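Local coordinates for protein Poly(A) ribonuclease POP2 (Saccharomyces cerevisiae, PDB 1UOC) that degrades poly(A) RNA from the 3' end and is probably a catalytic subunit of the CCR4-NOT mRNA deadenylase, the part described being its RNase D domain, at residues 43-48 with 79-84; 99-104 with 245-250. One frame throughout, in Å; residues are numbered along the deposited sequence.

Interaction 1 of 2, residues 43-48 with 79-84; sequences ISTEFV and IQLGLS
Ser44 and Gly82 form a hydrogen-bonded antiparallel pair: Ser44 N donates to Gly82 O at 3.1 Å, and Gly82 N returns a bond to Ser44 O at 2.9 Å, arriving 36° above the carbonyl plane. Two residues on, Glu46 N donates to Gln80 O. The return side of that pair is irregular, because Ile79 N and Gln80 N both turn to Glu46 O. The bond from Ile79 N (2.9 Å) is almost straight and lies nearly along the C=O axis, whereas the one from Gln80 N is weak. This is a classic beta bulge, with Ile79 and Gln80 together opposite Glu46. Leu81 CA makes a CA-H...O contact with Ser44 O between these pairs, and Ile43 CA makes another with Gly82 O on the Leu83 side of the Ser44 pair.

The two strands, 40-48 and 77-86, lie at the centre of the mixed sheet of a DEDD nuclease, and the side chains of Ser44 and Glu46, predicted ligands of the catalytic divalent metal, share one face. Thr45, on the other face, is hydrogen-bonded through OG1 to Asp166, a further predicted metal ligand.

Apolar packing accompanies the backbone bonds on the Thr45 face. Ile43 and Leu83 lie side by side, with Leu83 CD2 3.9 Å from Ile43 CB, while the methyl CG2 of Thr45 slants across Leu81 CG. Helix 165-174 lies over this face through Leu170 and Phe169. At the bulge, Ile79 CG1 is anti to the backbone N (chi1 -175°), which leaves CG2 to run alongside the Glu46 chain, 3.6 Å from Glu46 CG. Val48 crosses Ile79 at about a right angle, its CG1 3.6 Å from Ile79 CB. The Glu46 chain bends at chi2 (56°), turning its carboxylate off strand 77-86.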
ATOM      1  N   ILE A  43       2.077  -1.175  -0.207  1.00 26.27           N
ATOM      2  CA  ILE A  43       0.842  -1.222  -0.969  1.00 28.03           C
ATOM      3  C   ILE A  43       0.097   0.107  -0.944  1.00 29.12           C
ATOM      4  O   ILE A  43       0.101   0.825   0.053  1.00 31.09           O
ATOM      5  CB  ILE A  43      -0.101  -2.330  -0.447  1.00 29.83           C
ATOM      6  CG1 ILE A  43      -1.422  -2.290  -1.222  1.00 28.96           C
ATOM      7  CG2 ILE A  43      -0.327  -2.164   1.060  1.00 26.23           C
ATOM      8  CD1 ILE A  43      -2.437  -3.288  -0.743  1.00 32.84           C
ATOM      9  N   SER A  44      -0.545   0.422  -2.058  1.00 31.37           N
ATOM     10  CA  SER A  44      -1.323   1.642  -2.183  1.00 32.10           C
ATOM     11  C   SER A  44      -2.559   1.300  -3.009  1.00 33.89           C
ATOM     12  O   SER A  44      -2.550   0.357  -3.810  1.00 30.90           O
ATOM     13  CB  SER A  44      -0.516   2.735  -2.870  1.00 33.17           C
ATOM     14  OG  SER A  44      -1.198   3.968  -2.746  1.00 40.05           O
ATOM     15  N   THR A  45      -3.626   2.058  -2.813  1.00 35.75           N
ATOM     16  CA  THR A  45      -4.855   1.763  -3.523  1.00 39.28           C
ATOM     17  C   THR A  45      -5.591   2.999  -3.991  1.00 41.79           C
ATOM     18  O   THR A  45      -5.389   4.106  -3.492  1.00 41.77           O
ATOM     19  CB  THR A  45      -5.818   0.981  -2.641  1.00 40.99           C
ATOM     20  OG1 THR A  45      -6.164   1.798  -1.514  1.00 42.25           O
ATOM     21  CG2 THR A  45      -5.183  -0.323  -2.163  1.00 37.86           C
ATOM     22  N   GLU A  46      -6.456   2.782  -4.964  1.00 43.82           N
ATOM     23  CA  GLU A  46      -7.262   3.841  -5.515  1.00 47.00           C
ATOM     24  C   GLU A  46      -8.627   3.213  -5.733  1.00 47.32           C
ATOM     25  O   GLU A  46      -8.783   2.280  -6.525  1.00 45.90           O
ATOM     26  CB  GLU A  46      -6.657   4.343  -6.828  1.00 48.23           C
ATOM     27  CG  GLU A  46      -7.320   5.604  -7.374  1.00 53.60           C
ATOM     28  CD  GLU A  46      -7.320   6.743  -6.372  1.00 55.80           C
ATOM     29  OE1 GLU A  46      -6.227   7.214  -5.994  1.00 58.20           O
ATOM     30  OE2 GLU A  46      -8.417   7.168  -5.957  1.00 61.25           O
ATOM     31  N   PHE A  47      -9.604   3.697  -4.978  1.00 49.13           N
ATOM     32  CA  PHE A  47     -10.959   3.189  -5.083  1.00 50.43           C
ATOM     33  C   PHE A  47     -11.818   4.231  -5.751  1.00 52.90           C
ATOM     34  O   PHE A  47     -11.567   5.433  -5.641  1.00 53.30           O
ATOM     35  CB  PHE A  47     -11.558   2.907  -3.707  1.00 49.84           C
ATOM     36  CG  PHE A  47     -10.756   1.961  -2.869  1.00 50.34           C
ATOM     37  CD1 PHE A  47      -9.886   2.443  -1.895  1.00 50.64           C
ATOM     38  CD2 PHE A  47     -10.890   0.585  -3.029  1.00 50.35           C
ATOM     39  CE1 PHE A  47      -9.163   1.565  -1.085  1.00 52.30           C
ATOM     40  CE2 PHE A  47     -10.169  -0.301  -2.223  1.00 52.18           C
ATOM     41  CZ  PHE A  47      -9.308   0.188  -1.250  1.00 51.30           C
ATOM     42  N   VAL A  48     -12.837   3.761  -6.450  1.00 55.41           N
ATOM     43  CA  VAL A  48     -13.773   4.645  -7.110  1.00 57.11           C
ATOM     44  C   VAL A  48     -15.120   4.465  -6.404  1.00 58.26           C
ATOM     45  O   VAL A  48     -15.610   3.343  -6.240  1.00 57.78           O
ATOM     46  CB  VAL A  48     -13.878   4.311  -8.612  1.00 59.27           C
ATOM     47  CG1 VAL A  48     -12.554   4.634  -9.295  1.00 60.24           C
ATOM     48  CG2 VAL A  48     -14.218   2.845  -8.813  1.00 58.43           C
ATOM     49  N   ILE A  79      -9.809   0.500  -8.548  1.00 40.09           N
ATOM     50  CA  ILE A  79      -9.571   0.818  -9.942  1.00 38.32           C
ATOM     51  C   ILE A  79      -8.070   0.592 -10.190  1.00 36.84           C
ATOM     52  O   ILE A  79      -7.655   0.158 -11.266  1.00 36.00           O
ATOM     53  CB  ILE A  79      -9.982   2.290 -10.248  1.00 38.72           C
ATOM     54  CG1 ILE A  79      -9.847   2.585 -11.745  1.00 41.67           C
ATOM     55  CG2 ILE A  79      -9.139   3.248  -9.470  1.00 38.32           C
ATOM     56  CD1 ILE A  79     -10.963   1.994 -12.587  1.00 42.48           C
ATOM     57  N   GLN A  80      -7.264   0.878  -9.173  1.00 35.01           N
ATOM     58  CA  GLN A  80      -5.816   0.701  -9.256  1.00 34.58           C
ATOM     59  C   GLN A  80      -5.235   0.286  -7.908  1.00 34.07           C
ATOM     60  O   GLN A  80      -5.788   0.602  -6.845  1.00 32.16           O
ATOM     61  CB  GLN A  80      -5.131   1.995  -9.709  1.00 37.30           C
ATOM     62  CG  GLN A  80      -5.159   2.241 -11.204  1.00 37.09           C
ATOM     63  CD  GLN A  80      -4.529   3.567 -11.594  1.00 39.01           C
ATOM     64  OE1 GLN A  80      -4.181   3.778 -12.759  1.00 44.72           O
ATOM     65  NE2 GLN A  80      -4.387   4.470 -10.629  1.00 38.56           N
ATOM     66  N   LEU A  81      -4.115  -0.427  -7.964  1.00 30.78           N
ATOM     67  CA  LEU A  81      -3.430  -0.869  -6.768  1.00 28.73           C
ATOM     68  C   LEU A  81      -1.944  -1.006  -7.075  1.00 27.73           C
ATOM     69  O   LEU A  81      -1.562  -1.607  -8.068  1.00 28.46           O
ATOM     70  CB  LEU A  81      -4.019  -2.199  -6.284  1.00 27.43           C
ATOM     71  CG  LEU A  81      -3.482  -2.829  -4.995  1.00 30.38           C
ATOM     72  CD1 LEU A  81      -4.504  -3.824  -4.456  1.00 30.20           C
ATOM     73  CD2 LEU A  81      -2.145  -3.526  -5.249  1.00 28.85           C
ATOM     74  N   GLY A  82      -1.107  -0.429  -6.223  1.00 27.00           N
ATOM     75  CA  GLY A  82       0.325  -0.515  -6.429  1.00 24.88           C
ATOM     76  C   GLY A  82       1.049  -1.379  -5.406  1.00 23.46           C
ATOM     77  O   GLY A  82       0.658  -1.437  -4.245  1.00 21.74           O
ATOM     78  N   LEU A  83       2.093  -2.076  -5.850  1.00 23.84           N
ATOM     79  CA  LEU A  83       2.919  -2.907  -4.971  1.00 24.76           C
ATOM     80  C   LEU A  83       4.361  -2.613  -5.335  1.00 25.66           C
ATOM     81  O   LEU A  83       4.717  -2.568  -6.508  1.00 23.12           O
ATOM     82  CB  LEU A  83       2.674  -4.409  -5.179  1.00 25.36           C
ATOM     83  CG  LEU A  83       1.371  -5.047  -4.706  1.00 27.86           C
ATOM     84  CD1 LEU A  83       1.456  -6.557  -4.947  1.00 30.34           C
ATOM     85  CD2 LEU A  83       1.127  -4.740  -3.223  1.00 26.18           C
ATOM     86  N   SER A  84       5.189  -2.395  -4.326  1.00 25.46           N
ATOM     87  CA  SER A  84       6.592  -2.130  -4.564  1.00 27.00           C
ATOM     88  C   SER A  84       7.375  -3.070  -3.649  1.00 28.03           C
ATOM     89  O   SER A  84       6.962  -3.321  -2.509  1.00 26.37           O
ATOM     90  CB  SER A  84       6.920  -0.671  -4.241  1.00 26.74           C
ATOM     91  OG  SER A  84       8.126  -0.286  -4.871  1.00 26.96           O
TER

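Interaction 2 of 2, residues 99-104 with 245-250; sequences TWQFNF and TTTGGQ
With CG anti to the backbone N (chi1 -176°) and the chain extended through chi2 (173°), Gln101 reaches straight from its strand to the first turn of helix 247-264. Its terminal amide meets the start of that helix, where the modelled NE2 lies 2.7 Å from Gly248 N and 3.0 Å from Thr247 N, although which way round the amide sits is doubtful. The same end touches the CB atoms of Thr246 and Thr247. Nearer the strand, Gln101 CB passes 4.0 Å from Gly248 CA, a closeness possible because Gly248 has no side chain: a beta carbon there would clash with Gln101 CB.

Thr246 is the N-cap of the helix. Its OG1 accepts from Gly249 N (3.0 Å, 152° at the hydrogen) and is also hydrogen-bonded to Ile243 O. The helix begins against strand 99-103 and carries Gln250, a predicted ligand of the catalytic divalent metal, in its first turn. Replacing Gln101 with an alanine would probably open a gap between strand and helix and deprive Thr246 and Thr247 of the amide packed against them. At the start of the strand, the methyl CG2 of Thr99 rests 3.4 Å from Gly248 O, while Thr99 OG1 is hydrogen-bonded to Ser84.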
ATOM      1  N   THR A  99       8.334  -2.223  -9.034  1.00 28.04           N
ATOM      2  CA  THR A  99       7.091  -1.583  -8.623  1.00 26.55           C
ATOM      3  C   THR A  99       6.068  -1.873  -9.700  1.00 25.54           C
ATOM      4  O   THR A  99       6.370  -1.799 -10.885  1.00 25.55           O
ATOM      5  CB  THR A  99       7.254  -0.053  -8.471  1.00 25.04           C
ATOM      6  OG1 THR A  99       8.208   0.219  -7.447  1.00 25.61           O
ATOM      7  CG2 THR A  99       5.915   0.592  -8.061  1.00 23.56           C
ATOM      8  N   TRP A 100       4.856  -2.199  -9.281  1.00 25.73           N
ATOM      9  CA  TRP A 100       3.800  -2.544 -10.210  1.00 24.17           C
ATOM     10  C   TRP A 100       2.560  -1.736  -9.910  1.00 27.59           C
ATOM     11  O   TRP A 100       2.302  -1.375  -8.758  1.00 23.99           O
ATOM     12  CB  TRP A 100       3.449  -4.029 -10.058  1.00 24.85           C
ATOM     13  CG  TRP A 100       4.551  -4.967 -10.480  1.00 26.69           C
ATOM     14  CD1 TRP A 100       4.734  -5.512 -11.719  1.00 24.66           C
ATOM     15  CD2 TRP A 100       5.660  -5.399  -9.681  1.00 24.89           C
ATOM     16  NE1 TRP A 100       5.888  -6.253 -11.742  1.00 27.25           N
ATOM     17  CE2 TRP A 100       6.482  -6.198 -10.506  1.00 26.68           C
ATOM     18  CE3 TRP A 100       6.044  -5.179  -8.350  1.00 24.15           C
ATOM     19  CZ2 TRP A 100       7.667  -6.784 -10.043  1.00 25.28           C
ATOM     20  CZ3 TRP A 100       7.218  -5.758  -7.890  1.00 26.60           C
ATOM     21  CH2 TRP A 100       8.019  -6.552  -8.737  1.00 27.94           C
ATOM     22  N   GLN A 101       1.796  -1.459 -10.960  1.00 27.68           N
ATOM     23  CA  GLN A 101       0.536  -0.760 -10.825  1.00 29.26           C
ATOM     24  C   GLN A 101      -0.478  -1.641 -11.508  1.00 29.88           C
ATOM     25  O   GLN A 101      -0.530  -1.702 -12.731  1.00 29.68           O
ATOM     26  CB  GLN A 101       0.541   0.610 -11.497  1.00 29.51           C
ATOM     27  CG  GLN A 101      -0.778   1.359 -11.242  1.00 30.98           C
ATOM     28  CD  GLN A 101      -0.766   2.786 -11.754  1.00 28.33           C
ATOM     29  OE1 GLN A 101      -0.976   3.034 -12.932  1.00 36.38           O
ATOM     30  NE2 GLN A 101      -0.519   3.727 -10.866  1.00 30.75           N
ATOM     31  N   PHE A 102      -1.272  -2.341 -10.711  1.00 29.25           N
ATOM     32  CA  PHE A 102      -2.294  -3.212 -11.251  1.00 31.15           C
ATOM     33  C   PHE A 102      -3.538  -2.385 -11.577  1.00 33.22           C
ATOM     34  O   PHE A 102      -4.039  -1.638 -10.740  1.00 33.14           O
ATOM     35  CB  PHE A 102      -2.631  -4.311 -10.240  1.00 30.51           C
ATOM     36  CG  PHE A 102      -1.453  -5.186  -9.873  1.00 29.89           C
ATOM     37  CD1 PHE A 102      -0.574  -4.810  -8.857  1.00 28.20           C
ATOM     38  CD2 PHE A 102      -1.225  -6.379 -10.544  1.00 28.12           C
ATOM     39  CE1 PHE A 102       0.515  -5.611  -8.516  1.00 27.05           C
ATOM     40  CE2 PHE A 102      -0.138  -7.192 -10.214  1.00 31.81           C
ATOM     41  CZ  PHE A 102       0.734  -6.803  -9.195  1.00 28.12           C
ATOM     42  N   ASN A 103      -4.029  -2.519 -12.803  1.00 34.84           N
ATOM     43  CA  ASN A 103      -5.208  -1.778 -13.242  1.00 33.57           C
ATOM     44  C   ASN A 103      -6.377  -2.765 -13.336  1.00 34.55           C
ATOM     45  O   ASN A 103      -6.300  -3.769 -14.037  1.00 33.73           O
ATOM     46  CB  ASN A 103      -4.910  -1.121 -14.588  1.00 33.26           C
ATOM     47  CG  ASN A 103      -3.703  -0.184 -14.529  1.00 32.95           C
ATOM     48  OD1 ASN A 103      -2.581  -0.563 -14.880  1.00 34.91           O
ATOM     49  ND2 ASN A 103      -3.930   1.039 -14.074  1.00 31.63           N
ATOM     50  N   PHE A 104      -7.455  -2.490 -12.609  1.00 35.30           N
ATOM     51  CA  PHE A 104      -8.587  -3.406 -12.590  1.00 37.60           C
ATOM     52  C   PHE A 104      -9.710  -3.082 -13.558  1.00 39.85           C
ATOM     53  O   PHE A 104      -9.858  -1.938 -14.008  1.00 42.05           O
ATOM     54  CB  PHE A 104      -9.149  -3.514 -11.173  1.00 36.59           C
ATOM     55  CG  PHE A 104      -8.169  -4.055 -10.181  1.00 36.22           C
ATOM     56  CD1 PHE A 104      -7.370  -3.202  -9.431  1.00 38.19           C
ATOM     57  CD2 PHE A 104      -8.019  -5.428 -10.015  1.00 37.93           C
ATOM     58  CE1 PHE A 104      -6.430  -3.709  -8.519  1.00 37.18           C
ATOM     59  CE2 PHE A 104      -7.083  -5.945  -9.112  1.00 37.83           C
ATOM     60  CZ  PHE A 104      -6.287  -5.083  -8.364  1.00 35.25           C
ATOM     61  N   THR A 245       3.086  10.454  -8.334  1.00 36.31           N
ATOM     62  CA  THR A 245       1.669  10.826  -8.236  1.00 35.64           C
ATOM     63  C   THR A 245       0.685   9.731  -8.646  1.00 34.41           C
ATOM     64  O   THR A 245      -0.496   9.815  -8.345  1.00 36.33           O
ATOM     65  CB  THR A 245       1.359  12.093  -9.070  1.00 35.26           C
ATOM     66  OG1 THR A 245       1.628  11.835 -10.452  1.00 35.48           O
ATOM     67  CG2 THR A 245       2.218  13.253  -8.608  1.00 33.15           C
ATOM     68  N   THR A 246       1.161   8.709  -9.342  1.00 34.56           N
ATOM     69  CA  THR A 246       0.297   7.608  -9.753  1.00 33.68           C
ATOM     70  C   THR A 246       0.159   6.639  -8.586  1.00 32.64           C
ATOM     71  O   THR A 246       0.916   6.708  -7.604  1.00 32.83           O
ATOM     72  CB  THR A 246       0.896   6.834 -10.939  1.00 36.39           C
ATOM     73  OG1 THR A 246       2.180   6.324 -10.557  1.00 36.04           O
ATOM     74  CG2 THR A 246       1.047   7.740 -12.159  1.00 35.42           C
ATOM     75  N   THR A 247      -0.792   5.724  -8.692  1.00 30.20           N
ATOM     76  CA  THR A 247      -1.014   4.754  -7.624  1.00 31.23           C
ATOM     77  C   THR A 247       0.226   3.875  -7.422  1.00 29.62           C
ATOM     78  O   THR A 247       0.618   3.586  -6.292  1.00 29.83           O
ATOM     79  CB  THR A 247      -2.257   3.892  -7.932  1.00 32.84           C
ATOM     80  OG1 THR A 247      -3.367   4.765  -8.192  1.00 32.84           O
ATOM     81  CG2 THR A 247      -2.602   2.974  -6.751  1.00 27.14           C
ATOM     82  N   GLY A 248       0.842   3.456  -8.521  1.00 29.97           N
ATOM     83  CA  GLY A 248       2.043   2.649  -8.419  1.00 26.90           C
ATOM     84  C   GLY A 248       3.141   3.480  -7.792  1.00 28.72           C
ATOM     85  O   GLY A 248       3.847   3.024  -6.900  1.00 28.67           O
ATOM     86  N   GLY A 249       3.264   4.722  -8.249  1.00 28.80           N
ATOM     87  CA  GLY A 249       4.273   5.623  -7.721  1.00 29.89           C
ATOM     88  C   GLY A 249       4.136   5.833  -6.230  1.00 31.05           C
ATOM     89  O   GLY A 249       5.134   5.983  -5.520  1.00 30.70           O
ATOM     90  N   GLN A 250       2.891   5.841  -5.754  1.00 32.85           N
ATOM     91  CA  GLN A 250       2.615   6.018  -4.334  1.00 30.98           C
ATOM     92  C   GLN A 250       3.169   4.858  -3.508  1.00 28.58           C
ATOM     93  O   GLN A 250       3.739   5.075  -2.443  1.00 27.44           O
ATOM     94  CB  GLN A 250       1.106   6.142  -4.090  1.00 34.55           C
ATOM     95  CG  GLN A 250       0.509   7.503  -4.442  1.00 40.00           C
ATOM     96  CD  GLN A 250       0.944   8.595  -3.479  1.00 44.43           C
ATOM     97  OE1 GLN A 250       0.586   8.577  -2.297  1.00 49.46           O
ATOM     98  NE2 GLN A 250       1.731   9.550  -3.975  1.00 46.18           N
TER

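The centres of the two interactions are 6 Å apart, and they meet through neighbouring strands of one mixed sheet: 77-86 lies between 40-48 and 99-103. In chain order, interaction 1 is complete by residue 84; interaction 2 then joins strand 99-103 to the helix beginning at 247, about 140 residues later. A direct link is the probable hydrogen bond from Phe102 N to Leu81 O. Interaction 2 sets helix 247-264 against the sheet face that carries Ser44 and Glu46 of interaction 1, so that Gln250, from late in the chain, approaches Ser44, consistent with a metal site assembled from distant segments.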